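Local coordinates for protein beta-Ala-His dipeptidase (Homo sapiens, PDB 3DLJ) that hydrolyses the peptide bond of Xaa-His dipeptides, above all carnosine and anserine, as a secreted zinc-dependent metallopeptidase with two metal ions per subunit, at residues D61-L66 and A150-V155; A68-V73 and I92-G97; K102-F107 and P166-F171; A183-V188 and A432-E437; V444-G449 and K472-F477. All blocks are in the same frame, centred on the assembly; numbering follows the deposited sequence.

Overall arrangement
From the N terminus, helix 46-65 runs into strand 69-73. Interaction 1 joins the end of that helix to helix 141-160, closing a loop of 83 residues within which interaction 2 is nested as the pairing of strands 69-73 and 91-96. Interaction 3 pairs strand 104-110 with strand 168-174; its segments alternate with those of interaction 1, so the two cross. Interactions 2 and 3 belong to one mixed sheet, in which 91-96 and 168-174 are neighbours. Interaction 4, in series, spans 243 residues to bring helix 430-438 beside helix 184-191. Interaction 5 follows, fastening the strand 444-445 region of that sheet to the C-terminal helix 464-482.

Interaction 1: D61-L66 and A150-V155; sequences DTLQRL and AWINAV
I152 overlaps three side chains of segment 61-66, and its two branches go to different neighbours, CG2 to T62 and L66, the longer one to L63. Its CG2 meets the methyl of T62, with T62 CG2 and I152 CG2 3.8 Å apart. The other branch runs past L63 at about a right angle, so that L63 CD2 touches both I152 CG1 and I152 CD1, the first at 3.8 Å. I152 holds CG1 anti to its carbonyl carbon (chi1 -75°), which sends the longer branch to L63 and leaves CG2 to touch both T62 and L66.

L66, about one turn on from T62 and L63, adds the next contact. A single methyl does the touching: L66 CD1 lies 3.7 Å from the backbone I152 O, 4.0 Å from I152 CG2 and 3.8 Å from V155 CG1. It therefore sits over the turn between I152 and V155 and bridges the two. The contact across the segments is made of methyl and methylene groups, apart from that carbonyl oxygen. T62 keeps its hydroxyl out of it: OG1 is bonded to V58 O in its own helix, while only CG2 is spent on I152.

One polar link lies just beyond, where L66 O accepts a hydrogen bond from R159 NE further along helix 141-160. W34 of helix 24-35 packs against both T62 and I152. L63 also reaches I92 and A94 of strand 91-96, and V155 touches L96 there and I169 of strand 168-174. The end of helix 46-65 thus lies beside helix 141-160, with both resting on the same side of the mixed sheet.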
# COMPACT_ATOMS: atom_id res chain seq x y z
N ASP A 61 -22.15 2.14 9.09
CA ASP A 61 -23.50 2.66 8.83
C ASP A 61 -23.81 2.67 7.35
O ASP A 61 -24.94 2.36 6.95
CB ASP A 61 -23.74 4.05 9.43
CG ASP A 61 -25.16 4.54 9.19
OD1 ASP A 61 -26.12 3.78 9.53
OD2 ASP A 61 -25.33 5.65 8.63
N THR A 62 -22.82 3.02 6.54
CA THR A 62 -22.96 3.00 5.09
C THR A 62 -23.34 1.62 4.56
O THR A 62 -24.23 1.51 3.72
CB THR A 62 -21.68 3.51 4.39
OG1 THR A 62 -21.56 4.90 4.65
CG2 THR A 62 -21.74 3.30 2.87
N LEU A 63 -22.67 0.59 5.06
CA LEU A 63 -22.92 -0.79 4.65
C LEU A 63 -24.28 -1.30 5.09
O LEU A 63 -24.96 -1.97 4.32
CB LEU A 63 -21.80 -1.73 5.15
CG LEU A 63 -20.43 -1.47 4.54
CD1 LEU A 63 -19.38 -2.46 5.04
CD2 LEU A 63 -20.48 -1.44 3.02
N GLN A 64 -24.69 -0.98 6.32
CA GLN A 64 -26.02 -1.31 6.81
C GLN A 64 -27.15 -0.68 5.97
O GLN A 64 -28.16 -1.34 5.66
CB GLN A 64 -26.19 -0.84 8.25
CG GLN A 64 -25.45 -1.67 9.28
CD GLN A 64 -26.04 -1.52 10.68
OE1 GLN A 64 -27.23 -1.26 10.84
NE2 GLN A 64 -25.20 -1.70 11.70
N ARG A 65 -26.98 0.59 5.62
CA ARG A 65 -27.96 1.30 4.82
C ARG A 65 -28.10 0.68 3.43
O ARG A 65 -29.16 0.76 2.83
CB ARG A 65 -27.64 2.80 4.74
CG ARG A 65 -27.85 3.54 6.08
CD ARG A 65 -27.79 5.07 5.94
N LEU A 66 -27.03 0.04 2.96
CA LEU A 66 -27.01 -0.69 1.69
C LEU A 66 -27.72 -2.04 1.75
O LEU A 66 -28.04 -2.62 0.72
CB LEU A 66 -25.56 -0.95 1.25
CG LEU A 66 -24.91 0.18 0.46
CD1 LEU A 66 -23.78 -0.34 -0.41
CD2 LEU A 66 -26.00 0.93 -0.39
N ALA A 150 -15.50 3.30 -4.36
CA ALA A 150 -15.81 2.88 -5.71
C ALA A 150 -16.51 1.51 -5.73
O ALA A 150 -17.49 1.32 -6.46
CB ALA A 150 -14.57 2.86 -6.57
N TRP A 151 -16.00 0.59 -4.91
CA TRP A 151 -16.60 -0.73 -4.66
C TRP A 151 -17.96 -0.61 -4.02
O TRP A 151 -18.93 -1.22 -4.50
CB TRP A 151 -15.67 -1.60 -3.77
CG TRP A 151 -16.17 -3.01 -3.52
CD1 TRP A 151 -16.98 -3.41 -2.49
CD2 TRP A 151 -15.88 -4.19 -4.29
NE1 TRP A 151 -17.23 -4.77 -2.59
CE2 TRP A 151 -16.56 -5.28 -3.67
CE3 TRP A 151 -15.10 -4.46 -5.44
CZ2 TRP A 151 -16.49 -6.60 -4.15
CZ3 TRP A 151 -15.04 -5.78 -5.92
CH2 TRP A 151 -15.72 -6.82 -5.28
N ILE A 152 -18.04 0.17 -2.94
CA ILE A 152 -19.32 0.41 -2.24
C ILE A 152 -20.35 1.10 -3.14
O ILE A 152 -21.54 0.75 -3.12
CB ILE A 152 -19.13 1.19 -0.90
CG1 ILE A 152 -18.55 0.27 0.18
CG2 ILE A 152 -20.46 1.84 -0.44
CD1 ILE A 152 -17.98 1.00 1.42
N ASN A 153 -19.90 2.08 -3.92
CA ASN A 153 -20.78 2.81 -4.82
C ASN A 153 -21.33 1.90 -5.93
O ASN A 153 -22.50 1.97 -6.23
CB ASN A 153 -20.09 4.06 -5.40
CG ASN A 153 -19.81 5.14 -4.33
OD1 ASN A 153 -20.42 5.16 -3.29
ND2 ASN A 153 -18.88 6.04 -4.62
N ALA A 154 -20.48 1.05 -6.53
CA ALA A 154 -20.94 -0.00 -7.46
C ALA A 154 -22.11 -0.84 -6.89
O ALA A 154 -23.13 -1.04 -7.57
CB ALA A 154 -19.77 -0.91 -7.91
N VAL A 155 -21.94 -1.36 -5.68
CA VAL A 155 -23.00 -2.12 -5.00
C VAL A 155 -24.26 -1.29 -4.84
O VAL A 155 -25.36 -1.77 -5.06
CB VAL A 155 -22.55 -2.63 -3.59
CG1 VAL A 155 -23.74 -3.21 -2.84
CG2 VAL A 155 -21.47 -3.67 -3.71

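Interaction 2: A68-V73 and I92-G97; sequences ARVASV and ILAELG
R69 and E95 meet in a salt bridge above a pair of antiparallel strands. The arginine presents NE and NH2 to one oxygen: R69 NE to E95 OE1 is 2.7 Å, and R69 NH2 to the same E95 OE1 is 3.0 Å. OE1 lies in the guanidinium plane, at its edge, whereas the carboxylate stands nearly upright to it, the planes 86° apart. NE thus meets the anti lone pair of OE1, while NH2 approaches from above the carboxylate plane. A bend at chi3 of R69 (62°) folds the guanidinium back over the strand to reach the glutamate.

The backbone beneath sets this register. R69 with E95 and A71 with L93 are hydrogen-bonded pairs; the bond from L93 N to A71 O, 2.7 Å, is close to straight. V70 with A94, between them, and S72 with I92, one step beyond A71, are non-hydrogen-bonded pairs. On the face of R69 and E95, V73 CG2 packs on L93 CD1 at 3.8 Å. On the other, V70 CG1 touches I92 CG2 at 4.0 Å.

Further out, L63 of helix 46-65 covers V70 and I92, and L187 of helix 184-191 touches V73. Strand 91-96 bonds on its far side to strand 168-174, through I92, A94 and L96. The arrangement is the antiparallel edge of the mixed sheet of an M20-family catalytic domain, strand 69-73 being outermost.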
# COMPACT_ATOMS: atom_id res chain seq x y z
N ALA A 68 -26.48 -4.65 4.04
CA ALA A 68 -25.55 -5.64 4.59
C ALA A 68 -25.80 -5.94 6.08
O ALA A 68 -26.15 -5.04 6.85
CB ALA A 68 -24.11 -5.17 4.38
N ARG A 69 -25.64 -7.22 6.45
CA ARG A 69 -25.45 -7.60 7.86
C ARG A 69 -24.03 -7.13 8.23
O ARG A 69 -23.07 -7.54 7.59
CB ARG A 69 -25.61 -9.12 8.07
CG ARG A 69 -25.57 -9.57 9.55
CD ARG A 69 -25.55 -11.11 9.75
NE ARG A 69 -24.37 -11.77 9.18
CZ ARG A 69 -23.13 -11.72 9.68
NH1 ARG A 69 -22.87 -11.02 10.79
NH2 ARG A 69 -22.13 -12.35 9.06
N VAL A 70 -23.92 -6.25 9.22
CA VAL A 70 -22.63 -5.64 9.58
C VAL A 70 -22.20 -6.00 11.00
O VAL A 70 -22.98 -5.82 11.94
CB VAL A 70 -22.66 -4.09 9.48
CG1 VAL A 70 -21.28 -3.48 9.86
CG2 VAL A 70 -23.10 -3.64 8.10
N ALA A 71 -20.98 -6.49 11.17
CA ALA A 71 -20.41 -6.62 12.51
C ALA A 71 -19.15 -5.76 12.62
O ALA A 71 -18.25 -5.88 11.79
CB ALA A 71 -20.10 -8.08 12.84
N SER A 72 -19.11 -4.89 13.63
CA SER A 72 -17.90 -4.15 13.95
C SER A 72 -17.26 -4.86 15.14
O SER A 72 -17.76 -4.77 16.27
CB SER A 72 -18.21 -2.68 14.30
OG SER A 72 -19.14 -2.12 13.38
N VAL A 73 -16.18 -5.57 14.86
CA VAL A 73 -15.50 -6.45 15.82
C VAL A 73 -14.55 -5.67 16.73
O VAL A 73 -13.61 -5.02 16.25
CB VAL A 73 -14.68 -7.53 15.06
CG1 VAL A 73 -13.93 -8.45 16.03
CG2 VAL A 73 -15.57 -8.32 14.10
N ILE A 92 -14.65 -4.07 10.41
CA ILE A 92 -15.96 -4.36 9.87
C ILE A 92 -15.90 -5.70 9.17
O ILE A 92 -15.04 -5.93 8.32
CB ILE A 92 -16.45 -3.27 8.91
CG1 ILE A 92 -16.73 -1.99 9.70
CG2 ILE A 92 -17.70 -3.76 8.12
CD1 ILE A 92 -17.02 -0.81 8.83
N LEU A 93 -16.81 -6.59 9.58
CA LEU A 93 -17.05 -7.85 8.88
C LEU A 93 -18.50 -7.88 8.43
O LEU A 93 -19.39 -8.14 9.24
CB LEU A 93 -16.76 -9.04 9.80
CG LEU A 93 -15.31 -9.33 10.21
CD1 LEU A 93 -15.30 -10.59 11.06
CD2 LEU A 93 -14.42 -9.51 9.01
N ALA A 94 -18.72 -7.61 7.14
CA ALA A 94 -20.07 -7.41 6.59
C ALA A 94 -20.42 -8.39 5.46
O ALA A 94 -19.56 -8.74 4.66
CB ALA A 94 -20.23 -5.98 6.11
N GLU A 95 -21.68 -8.84 5.42
CA GLU A 95 -22.17 -9.69 4.33
C GLU A 95 -23.43 -9.10 3.67
O GLU A 95 -24.38 -8.72 4.34
CB GLU A 95 -22.37 -11.17 4.78
CG GLU A 95 -23.74 -11.59 5.33
CD GLU A 95 -23.82 -13.07 5.78
OE1 GLU A 95 -24.10 -13.34 6.97
OE2 GLU A 95 -23.61 -13.98 4.95
N LEU A 96 -23.40 -9.03 2.34
CA LEU A 96 -24.55 -8.60 1.56
C LEU A 96 -25.06 -9.76 0.70
O LEU A 96 -24.54 -10.00 -0.40
CB LEU A 96 -24.18 -7.39 0.69
CG LEU A 96 -25.26 -6.75 -0.19
CD1 LEU A 96 -26.40 -6.16 0.61
CD2 LEU A 96 -24.61 -5.69 -1.05
N GLY A 97 -26.07 -10.46 1.21
CA GLY A 97 -26.58 -11.67 0.56
C GLY A 97 -25.89 -12.94 1.04
O GLY A 97 -24.67 -12.96 1.24

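Interaction 3: K102-F107 and P166-F171; sequences KGTVCF and PVNIKF
This is a parallel strand pairing inside the mixed sheet of the catalytic domain, joining strand 104-110 to strand 168-174. Four backbone bonds alternate along it: N168 N to G103 O, V105 N to N168 O, K170 N to V105 O, and F107 N to K170 O, the last 2.7 Å long. V105 and F107 turn to the face covered by helices 141-160 and 464-482, where F107 stacks on W151. T104 and C106 turn to the other.

At the start of the pair, N168 holds CG anti to its carbonyl carbon (chi1 -58°) and brings its amide alongside T104. N168 ND2 donates to T104 OG1 at 3.3 Å, the hydroxyl lying near the amide plane, and also to D99 O. On the same face T104 CG2 rests on K170 CG at 4.0 Å, and C106 SG lies 3.9 Å from K170 CB.

K102 crosses N168 at about a right angle. One water accepts from K102 NZ and donates to N168 OD1, 2.6 Å away, while the ammonium forms a salt bridge with D164. The N168 amide is thus gripped at both ends, which fixes its rotation, and D164 would probably offset the lysine charge.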
# COMPACT_ATOMS: atom_id res chain seq x y z
N LYS A 102 -25.92 -18.69 -5.32
CA LYS A 102 -24.94 -17.68 -5.76
C LYS A 102 -23.54 -17.97 -5.24
O LYS A 102 -23.39 -18.53 -4.15
CB LYS A 102 -25.36 -16.29 -5.29
CG LYS A 102 -26.48 -15.70 -6.09
CD LYS A 102 -26.76 -14.27 -5.72
CE LYS A 102 -28.02 -13.81 -6.44
NZ LYS A 102 -28.71 -12.73 -5.69
N GLY A 103 -22.52 -17.60 -6.01
CA GLY A 103 -21.15 -17.59 -5.49
C GLY A 103 -20.96 -16.42 -4.54
O GLY A 103 -21.85 -15.54 -4.45
N THR A 104 -19.82 -16.39 -3.83
CA THR A 104 -19.52 -15.32 -2.87
C THR A 104 -18.13 -14.72 -3.06
O THR A 104 -17.12 -15.44 -3.06
CB THR A 104 -19.66 -15.80 -1.40
OG1 THR A 104 -20.99 -16.28 -1.17
CG2 THR A 104 -19.34 -14.66 -0.41
N VAL A 105 -18.08 -13.39 -3.19
CA VAL A 105 -16.84 -12.63 -3.32
C VAL A 105 -16.61 -11.73 -2.09
O VAL A 105 -17.52 -11.04 -1.64
CB VAL A 105 -16.85 -11.73 -4.61
CG1 VAL A 105 -15.56 -10.97 -4.74
CG2 VAL A 105 -17.09 -12.58 -5.87
N CYS A 106 -15.38 -11.72 -1.58
CA CYS A 106 -15.05 -10.89 -0.43
C CYS A 106 -14.12 -9.75 -0.81
O CYS A 106 -13.15 -9.94 -1.53
CB CYS A 106 -14.44 -11.74 0.69
SG CYS A 106 -14.16 -10.84 2.24
N PHE A 107 -14.40 -8.56 -0.30
CA PHE A 107 -13.55 -7.39 -0.56
C PHE A 107 -12.83 -6.92 0.69
O PHE A 107 -13.46 -6.72 1.72
CB PHE A 107 -14.40 -6.24 -1.11
CG PHE A 107 -13.63 -4.96 -1.34
CD1 PHE A 107 -12.95 -4.75 -2.53
CD2 PHE A 107 -13.60 -3.97 -0.36
CE1 PHE A 107 -12.24 -3.55 -2.73
CE2 PHE A 107 -12.90 -2.79 -0.56
CZ PHE A 107 -12.21 -2.58 -1.75
N PRO A 166 -25.27 -10.10 -8.87
CA PRO A 166 -24.89 -11.41 -9.42
C PRO A 166 -24.21 -12.39 -8.42
O PRO A 166 -24.35 -13.62 -8.55
CB PRO A 166 -23.91 -11.02 -10.52
CG PRO A 166 -24.33 -9.62 -10.92
CD PRO A 166 -24.66 -8.99 -9.62
N VAL A 167 -23.48 -11.84 -7.45
CA VAL A 167 -22.80 -12.63 -6.43
C VAL A 167 -23.18 -12.10 -5.04
O VAL A 167 -23.58 -10.93 -4.92
CB VAL A 167 -21.26 -12.57 -6.60
CG1 VAL A 167 -20.82 -13.35 -7.84
CG2 VAL A 167 -20.74 -11.12 -6.67
N ASN A 168 -23.08 -12.95 -4.01
CA ASN A 168 -23.07 -12.48 -2.64
C ASN A 168 -21.78 -11.68 -2.44
O ASN A 168 -20.76 -11.94 -3.09
CB ASN A 168 -23.15 -13.64 -1.62
CG ASN A 168 -24.40 -14.51 -1.79
OD1 ASN A 168 -25.54 -14.04 -1.78
ND2 ASN A 168 -24.17 -15.81 -1.92
N ILE A 169 -21.82 -10.69 -1.57
CA ILE A 169 -20.64 -9.86 -1.33
C ILE A 169 -20.36 -9.76 0.15
O ILE A 169 -21.24 -9.44 0.96
CB ILE A 169 -20.79 -8.45 -1.95
CG1 ILE A 169 -20.93 -8.57 -3.48
CG2 ILE A 169 -19.59 -7.55 -1.57
CD1 ILE A 169 -21.06 -7.23 -4.20
N LYS A 170 -19.12 -10.08 0.48
CA LYS A 170 -18.60 -9.89 1.80
C LYS A 170 -17.59 -8.73 1.82
O LYS A 170 -16.90 -8.46 0.82
CB LYS A 170 -18.03 -11.21 2.35
CG LYS A 170 -19.12 -12.22 2.72
CD LYS A 170 -18.61 -13.44 3.49
CE LYS A 170 -19.77 -14.11 4.22
NZ LYS A 170 -19.57 -15.56 4.61
N PHE A 171 -17.55 -8.02 2.95
CA PHE A 171 -16.59 -6.94 3.13
C PHE A 171 -15.81 -7.20 4.40
O PHE A 171 -16.41 -7.50 5.45
CB PHE A 171 -17.28 -5.57 3.26
CG PHE A 171 -18.39 -5.31 2.25
CD1 PHE A 171 -19.65 -5.91 2.39
CD2 PHE A 171 -18.20 -4.40 1.22
CE1 PHE A 171 -20.67 -5.65 1.50
CE2 PHE A 171 -19.23 -4.12 0.32
CZ PHE A 171 -20.47 -4.75 0.45
O HOH W 1 -27.25 -12.35 -2.79
O HOH W 2 -23.01 -15.84 -8.11

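Interaction 4: A183-V188 and A432-E437; sequences ALEELV and AKMFQE
Apolar and sulfur contacts make up the meeting of helices 184-188 and 432-437, and M434 is involved in most of them. Its SD lies over the first turn of the facing helix, 3.9 Å from E185 CA, and its terminal CE is 4.0 Å from E185 CB. L184 CD2 and V188 CG2 come to the same sulfur more loosely, V188 CG2 being 4.3 Å from M434 SD. M434 CG stands anti to its backbone N (chi1 179°) and carries the chain straight across, before a bend at chi3 (-56°) turns the methyl to E185.

E185 takes part through its aliphatic stem, its CG passing 4.2 Å from M434 CG. A further apolar pair joins V188 to F435, with V188 CG2 4.2 Å from F435 CE1. An alanine in place of M434 would remove the sulfur and methyl that L184, E185 and V188 share, and would probably leave a gap between the helices.

Helix packing here is wide: the axes of the short segments approach to 10.7 Å and run at 29° to each other. F435 also touches I172 of strand 168-174, and L184 touches E174 and I431. The side chain of L184 is about 7 Å from that of E177, the probable proton acceptor. With sulfur and hydrocarbon as the meeting groups, the contact across these segments rests on packing and burial of apolar surface, the long flexible methionine spanning the distance between the helices.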
# COMPACT_ATOMS: atom_id res chain seq x y z
N ALA A 183 -3.53 -6.82 15.07
CA ALA A 183 -4.60 -7.72 15.48
C ALA A 183 -5.44 -8.30 14.34
O ALA A 183 -6.37 -9.07 14.61
CB ALA A 183 -5.50 -7.05 16.54
N LEU A 184 -5.14 -7.95 13.09
CA LEU A 184 -5.95 -8.46 11.98
C LEU A 184 -5.75 -9.97 11.78
O LEU A 184 -6.73 -10.74 11.74
CB LEU A 184 -5.73 -7.67 10.67
CG LEU A 184 -6.76 -7.94 9.56
CD1 LEU A 184 -8.22 -7.60 9.98
CD2 LEU A 184 -6.39 -7.21 8.29
N GLU A 185 -4.49 -10.39 11.69
CA GLU A 185 -4.12 -11.80 11.45
C GLU A 185 -4.78 -12.82 12.41
O GLU A 185 -5.25 -13.87 11.98
CB GLU A 185 -2.59 -11.95 11.44
CG GLU A 185 -2.08 -13.29 10.93
CD GLU A 185 -0.55 -13.39 10.99
OE1 GLU A 185 0.13 -12.50 10.43
OE2 GLU A 185 -0.04 -14.35 11.60
N GLU A 186 -4.83 -12.49 13.70
CA GLU A 186 -5.53 -13.32 14.69
C GLU A 186 -7.05 -13.39 14.48
O GLU A 186 -7.66 -14.44 14.71
CB GLU A 186 -5.22 -12.85 16.13
N LEU A 187 -7.65 -12.28 14.05
CA LEU A 187 -9.07 -12.26 13.72
C LEU A 187 -9.33 -13.08 12.48
O LEU A 187 -10.31 -13.83 12.43
CB LEU A 187 -9.60 -10.82 13.53
CG LEU A 187 -11.09 -10.69 13.16
CD1 LEU A 187 -12.02 -11.18 14.30
CD2 LEU A 187 -11.45 -9.28 12.73
N VAL A 188 -8.47 -12.92 11.47
CA VAL A 188 -8.57 -13.67 10.22
C VAL A 188 -8.49 -15.17 10.52
O VAL A 188 -9.38 -15.93 10.14
CB VAL A 188 -7.48 -13.25 9.19
CG1 VAL A 188 -7.30 -14.31 8.12
CG2 VAL A 188 -7.86 -11.91 8.55
N ALA A 432 -2.22 -9.38 1.18
CA ALA A 432 -2.32 -10.38 0.12
C ALA A 432 -1.71 -11.71 0.57
O ALA A 432 -2.33 -12.77 0.44
CB ALA A 432 -1.67 -9.88 -1.16
N LYS A 433 -0.49 -11.62 1.12
CA LYS A 433 0.24 -12.75 1.70
C LYS A 433 -0.54 -13.40 2.85
O LYS A 433 -0.73 -14.61 2.88
CB LYS A 433 1.62 -12.26 2.16
CG LYS A 433 2.68 -13.33 2.41
CD LYS A 433 2.96 -14.13 1.15
CE LYS A 433 4.35 -14.68 1.16
NZ LYS A 433 4.49 -15.67 0.05
N MET A 434 -1.02 -12.57 3.79
CA MET A 434 -1.84 -13.04 4.92
C MET A 434 -3.09 -13.85 4.54
O MET A 434 -3.33 -14.92 5.11
CB MET A 434 -2.23 -11.86 5.81
CG MET A 434 -3.08 -12.24 7.00
SD MET A 434 -3.82 -10.77 7.72
CE MET A 434 -2.34 -9.77 8.04
N PHE A 435 -3.89 -13.35 3.59
CA PHE A 435 -5.03 -14.15 3.10
C PHE A 435 -4.59 -15.46 2.45
O PHE A 435 -5.31 -16.46 2.52
CB PHE A 435 -5.94 -13.35 2.14
CG PHE A 435 -6.85 -12.36 2.83
CD1 PHE A 435 -7.80 -12.79 3.75
CD2 PHE A 435 -6.76 -11.00 2.55
CE1 PHE A 435 -8.64 -11.88 4.39
CE2 PHE A 435 -7.60 -10.08 3.18
CZ PHE A 435 -8.54 -10.52 4.10
N GLN A 436 -3.41 -15.46 1.82
CA GLN A 436 -2.86 -16.68 1.21
C GLN A 436 -2.39 -17.72 2.24
O GLN A 436 -2.58 -18.92 2.05
CB GLN A 436 -1.73 -16.35 0.23
CG GLN A 436 -1.51 -17.40 -0.85
CD GLN A 436 -0.33 -17.06 -1.76
OE1 GLN A 436 0.83 -17.09 -1.32
NE2 GLN A 436 -0.62 -16.74 -3.02
N GLU A 437 -1.78 -17.25 3.33
CA GLU A 437 -1.25 -18.12 4.39
C GLU A 437 -2.33 -18.70 5.30
O GLU A 437 -2.31 -19.89 5.61
CB GLU A 437 -0.19 -17.38 5.23
CG GLU A 437 1.04 -16.89 4.47
CD GLU A 437 1.86 -18.02 3.87
OE1 GLU A 437 1.56 -18.45 2.73
OE2 GLU A 437 2.82 -18.47 4.54

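Interaction 5: V444-G449 and K472-F477; sequences VLIPLG and KLFAAF
With CG1 anti to its carbonyl carbon (chi1 -47°), I446 sends its two branches to different residues of helix 464-482. The longer ends over the F477 ring: I446 CD1 is 4.0 Å from the centroid and only 8° off the normal, a CH-pi contact over the face. The shorter branch, CG2, meets L473 CD2 at 3.6 Å and also nears F474. F477 and L473 both carry CG anti to the backbone N, which extends them toward segment 444-449.

L448 makes the second set of contacts. Its CD1 comes obliquely to F474, with L448 CD1 to F474 CE2 at 3.8 Å, and L448 CD2 touches L473 CD2 at 4.0 Å as the two leucines slide past each other in opposite directions. L473 CD2 is thus shared between I446 and L448. V444 adds a looser contact, its CG1 4.2 Å from F477 CZ. A glycine at L448 would strip the methyls from F474 and L473 and would probably open a gap there, leaving the phenylalanine ring freer to shift.

All six touching residues are buried. F474 meets W151 edge-to-face and, like L448, packs on A150 of helix 141-160. V203 of strand 201-204 touches V444, I446 and F477, while A411 of helix 403-416 flanks L473 and F477. The C-terminal helix therefore lies between helices 141-160 and 403-416, against strand 201-204 and the outermost strand 444-445 of the sheet.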
# COMPACT_ATOMS: atom_id res chain seq x y z
N VAL A 444 -7.21 -11.42 -5.80
CA VAL A 444 -7.01 -10.68 -7.06
C VAL A 444 -6.79 -9.19 -6.78
O VAL A 444 -7.59 -8.54 -6.10
CB VAL A 444 -8.18 -10.91 -8.07
CG1 VAL A 444 -9.52 -10.60 -7.42
CG2 VAL A 444 -8.00 -10.06 -9.33
N LEU A 445 -5.69 -8.65 -7.30
CA LEU A 445 -5.42 -7.23 -7.13
C LEU A 445 -5.89 -6.41 -8.33
O LEU A 445 -5.34 -6.51 -9.42
CB LEU A 445 -3.94 -6.96 -6.83
CG LEU A 445 -3.27 -7.76 -5.72
CD1 LEU A 445 -1.81 -7.40 -5.72
CD2 LEU A 445 -3.88 -7.48 -4.37
N ILE A 446 -6.93 -5.61 -8.11
CA ILE A 446 -7.47 -4.73 -9.15
C ILE A 446 -7.11 -3.27 -8.83
O ILE A 446 -7.79 -2.62 -8.06
CB ILE A 446 -9.00 -4.91 -9.32
CG1 ILE A 446 -9.35 -6.42 -9.38
CG2 ILE A 446 -9.48 -4.18 -10.56
CD1 ILE A 446 -10.84 -6.74 -9.48
N PRO A 447 -6.05 -2.75 -9.46
CA PRO A 447 -5.62 -1.39 -9.22
C PRO A 447 -6.63 -0.40 -9.81
O PRO A 447 -7.08 -0.60 -10.93
CB PRO A 447 -4.26 -1.31 -9.94
CG PRO A 447 -4.29 -2.41 -10.99
CD PRO A 447 -5.21 -3.46 -10.46
N LEU A 448 -7.00 0.64 -9.04
CA LEU A 448 -7.79 1.76 -9.57
C LEU A 448 -6.96 3.03 -9.74
O LEU A 448 -7.33 3.93 -10.52
CB LEU A 448 -9.02 2.08 -8.70
CG LEU A 448 -10.25 1.16 -8.65
CD1 LEU A 448 -11.50 1.95 -8.24
CD2 LEU A 448 -10.45 0.50 -9.97
N GLY A 449 -5.83 3.10 -9.04
CA GLY A 449 -4.99 4.28 -9.07
C GLY A 449 -4.15 4.48 -10.31
O GLY A 449 -3.77 3.52 -10.98
N LYS A 472 -17.61 1.46 -12.30
CA LYS A 472 -18.14 0.62 -13.38
C LYS A 472 -17.42 -0.71 -13.55
O LYS A 472 -18.06 -1.74 -13.84
CB LYS A 472 -18.10 1.39 -14.69
CG LYS A 472 -19.08 2.51 -14.74
CD LYS A 472 -18.56 3.60 -15.64
CE LYS A 472 -19.58 4.67 -15.84
NZ LYS A 472 -19.28 5.30 -17.13
N LEU A 473 -16.10 -0.67 -13.39
CA LEU A 473 -15.26 -1.86 -13.45
C LEU A 473 -15.72 -2.87 -12.40
O LEU A 473 -15.89 -4.06 -12.69
CB LEU A 473 -13.78 -1.50 -13.21
CG LEU A 473 -12.78 -2.66 -13.12
CD1 LEU A 473 -12.80 -3.38 -14.42
CD2 LEU A 473 -11.39 -2.17 -12.83
N PHE A 474 -15.90 -2.39 -11.17
CA PHE A 474 -16.39 -3.25 -10.12
C PHE A 474 -17.80 -3.81 -10.42
O PHE A 474 -18.08 -4.98 -10.15
CB PHE A 474 -16.33 -2.51 -8.75
CG PHE A 474 -14.93 -2.32 -8.20
CD1 PHE A 474 -13.91 -3.23 -8.49
CD2 PHE A 474 -14.65 -1.24 -7.35
CE1 PHE A 474 -12.61 -3.06 -7.95
CE2 PHE A 474 -13.34 -1.05 -6.79
CZ PHE A 474 -12.33 -1.96 -7.09
N ALA A 475 -18.68 -2.96 -10.95
CA ALA A 475 -20.03 -3.41 -11.39
C ALA A 475 -19.97 -4.58 -12.43
O ALA A 475 -20.60 -5.64 -12.23
CB ALA A 475 -20.82 -2.23 -11.94
N ALA A 476 -19.20 -4.40 -13.49
CA ALA A 476 -18.98 -5.45 -14.49
C ALA A 476 -18.41 -6.75 -13.87
O ALA A 476 -18.79 -7.87 -14.27
CB ALA A 476 -18.05 -4.94 -15.60
N PHE A 477 -17.52 -6.57 -12.89
CA PHE A 477 -16.79 -7.65 -12.25
C PHE A 477 -17.72 -8.55 -11.43
O PHE A 477 -17.59 -9.78 -11.48
CB PHE A 477 -15.66 -7.06 -11.40
CG PHE A 477 -14.83 -8.08 -10.67
CD1 PHE A 477 -13.96 -8.93 -11.35
CD2 PHE A 477 -14.90 -8.18 -9.28
CE1 PHE A 477 -13.17 -9.86 -10.67
CE2 PHE A 477 -14.12 -9.12 -8.60
CZ PHE A 477 -13.25 -9.96 -9.30